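Local coordinates for D-alanyl-D-alanine carboxypeptidase (Penicillin binding protein) family protein (Francisella tularensis subsp. tularensis, PDB 6OSU) that probably removes the C-terminal D-alanine from peptidoglycan precursors as a serine-type D-alanyl-D-alanine carboxypeptidase of the penicillin-binding protein class, at residues 81-86 against 111-116. Sequence-based numbering, arbitrary orientation.
Sequences GNLSWD and VSVRNL
Arg114 crosses the indole of Trp85 and lays its guanidinium on one face. Its CB is near Trp85 O, and Arg114 CG sits 4.1 Å from Trp85 CE3. CG is anti to the backbone N (chi1 -155°), and the chain then bends at chi3. The bend carries NE past Trp85 CB and sets the guanidinium over the ring, the planes 27° apart. Arg114 CZ stands 4.2 Å from the centroid of the five-membered ring of Trp85, a cation-pi contact. At the tip, Arg114 NH2 comes within 3.6 Å of Trp85 CD1. A water at the guanidinium edge accepts from Arg114 NE and donates to Asp86 OD1, linking the two charged groups indirectly. Glu192 is a weak, long ion-pair partner of NH2.

The contact joins the loop after helix 66-79 to the start of helix 113-123, within the D-alanyl-D-alanine carboxypeptidase family region of this S11 peptidase and away from the predicted active-site residues. Ser112 is the N-cap: Ser112 OG accepts from Asn115 N at 3.1 Å. In the first turn, Arg114 N donates to Trp85 O at 3.1 Å.

Val113 is buried. Val113 CG2 packs 4.0 Å from Leu83 CG, and its CG1 approaches Trp85 CE3 obliquely. Ile78 of helix 66-79 touches the side chains of Leu83, Trp85 and Val113.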
loop_
_atom_site.group_PDB
_atom_site.type_symbol
_atom_site.label_atom_id
_atom_site.label_comp_id
_atom_site.label_asym_id
_atom_site.label_seq_id
_atom_site.Cartn_x
_atom_site.Cartn_y
_atom_site.Cartn_z
ATOM N N GLY A 81 8.424 9.950 -19.117
ATOM C CA GLY A 81 8.703 9.947 -20.537
ATOM C C GLY A 81 10.064 9.422 -20.940
ATOM O O GLY A 81 10.355 9.374 -22.140
ATOM N N ASN A 82 10.914 9.039 -19.983
ATOM C CA ASN A 82 12.203 8.436 -20.306
ATOM C C ASN A 82 12.084 6.961 -20.650
ATOM O O ASN A 82 13.069 6.356 -21.088
ATOM C CB ASN A 82 13.176 8.609 -19.138
ATOM C CG ASN A 82 13.565 10.053 -18.915
ATOM O OD1 ASN A 82 13.796 10.802 -19.867
ATOM N ND2 ASN A 82 13.636 10.458 -17.653
ATOM N N LEU A 83 10.903 6.380 -20.462
ATOM C CA LEU A 83 10.650 4.979 -20.733
ATOM C C LEU A 83 9.182 4.853 -21.106
ATOM O O LEU A 83 8.362 5.703 -20.753
ATOM C CB LEU A 83 10.992 4.113 -19.512
ATOM C CG LEU A 83 11.472 2.672 -19.685
ATOM C CD1 LEU A 83 12.788 2.638 -20.438
ATOM C CD2 LEU A 83 11.617 2.002 -18.330
ATOM N N SER A 84 8.855 3.797 -21.841
ATOM C CA SER A 84 7.465 3.459 -22.104
ATOM C C SER A 84 7.277 1.964 -21.904
ATOM O O SER A 84 8.238 1.192 -21.920
ATOM C CB SER A 84 7.031 3.867 -23.514
ATOM O OG SER A 84 7.119 2.782 -24.416
ATOM N N TRP A 85 6.020 1.566 -21.692
ATOM C CA TRP A 85 5.702 0.147 -21.573
ATOM C C TRP A 85 6.138 -0.635 -22.805
ATOM O O TRP A 85 6.466 -1.825 -22.703
ATOM C CB TRP A 85 4.203 -0.035 -21.341
ATOM C CG TRP A 85 3.707 0.551 -20.061
ATOM C CD1 TRP A 85 2.957 1.680 -19.913
ATOM C CD2 TRP A 85 3.920 0.032 -18.741
ATOM N NE1 TRP A 85 2.688 1.897 -18.581
ATOM C CE2 TRP A 85 3.269 0.900 -17.842
ATOM C CE3 TRP A 85 4.597 -1.081 -18.233
ATOM C CZ2 TRP A 85 3.276 0.692 -16.466
ATOM C CZ3 TRP A 85 4.603 -1.286 -16.866
ATOM C CH2 TRP A 85 3.947 -0.403 -15.998
ATOM N N ASP A 86 6.159 0.016 -23.972
ATOM C CA ASP A 86 6.489 -0.628 -25.237
ATOM C C ASP A 86 7.986 -0.778 -25.470
ATOM O O ASP A 86 8.375 -1.522 -26.376
ATOM C CB ASP A 86 5.888 0.163 -26.405
ATOM C CG ASP A 86 4.374 0.269 -26.328
ATOM O OD1 ASP A 86 3.768 -0.457 -25.513
ATOM O OD2 ASP A 86 3.792 1.080 -27.086
ATOM N N VAL A 111 12.932 -7.713 -24.816
ATOM C CA VAL A 111 11.670 -7.925 -24.118
ATOM C C VAL A 111 11.106 -6.565 -23.731
ATOM O O VAL A 111 11.851 -5.673 -23.310
ATOM C CB VAL A 111 11.846 -8.826 -22.873
ATOM C CG1 VAL A 111 10.532 -8.990 -22.135
ATOM C CG2 VAL A 111 12.400 -10.191 -23.268
ATOM N N SER A 112 9.794 -6.402 -23.883
ATOM C CA SER A 112 9.170 -5.126 -23.573
ATOM C C SER A 112 9.193 -4.857 -22.068
ATOM O O SER A 112 9.322 -5.769 -21.244
ATOM C CB SER A 112 7.730 -5.089 -24.091
ATOM O OG SER A 112 6.877 -5.888 -23.293
ATOM N N VAL A 113 9.080 -3.573 -21.716
ATOM C CA VAL A 113 8.972 -3.187 -20.310
ATOM C C VAL A 113 7.768 -3.862 -19.675
ATOM O O VAL A 113 7.848 -4.400 -18.565
ATOM C CB VAL A 113 8.878 -1.655 -20.168
ATOM C CG1 VAL A 113 8.679 -1.268 -18.714
ATOM C CG2 VAL A 113 10.101 -0.979 -20.733
ATOM N N ARG A 114 6.630 -3.841 -20.378
ATOM C CA ARG A 114 5.415 -4.434 -19.832
ATOM C C ARG A 114 5.639 -5.892 -19.447
ATOM O O ARG A 114 5.232 -6.322 -18.361
ATOM C CB ARG A 114 4.266 -4.301 -20.836
ATOM C CG ARG A 114 2.887 -4.317 -20.183
ATOM C CD ARG A 114 1.751 -4.033 -21.166
ATOM N NE ARG A 114 1.362 -2.619 -21.215
ATOM C CZ ARG A 114 0.672 -1.990 -20.263
ATOM N NH1 ARG A 114 0.299 -2.636 -19.163
ATOM N NH2 ARG A 114 0.358 -0.706 -20.406
ATOM N N ASN A 115 6.317 -6.659 -20.307
ATOM C CA ASN A 115 6.596 -8.055 -19.981
ATOM C C ASN A 115 7.579 -8.175 -18.820
ATOM O O ASN A 115 7.378 -8.995 -17.915
ATOM C CB ASN A 115 7.126 -8.790 -21.209
ATOM C CG ASN A 115 6.044 -9.070 -22.231
ATOM O OD1 ASN A 115 4.872 -9.217 -21.887
ATOM N ND2 ASN A 115 6.434 -9.155 -23.499
ATOM N N LEU A 116 8.650 -7.372 -18.829
ATOM C CA LEU A 116 9.645 -7.448 -17.761
ATOM C C LEU A 116 9.056 -7.031 -16.420
ATOM O O LEU A 116 9.348 -7.650 -15.390
ATOM C CB LEU A 116 10.857 -6.579 -18.098
ATOM C CG LEU A 116 11.792 -7.070 -19.202
ATOM C CD1 LEU A 116 12.909 -6.066 -19.430
ATOM C CD2 LEU A 116 12.361 -8.434 -18.850
HETATM O O HOH W 1 2.333 -2.294 -23.814
#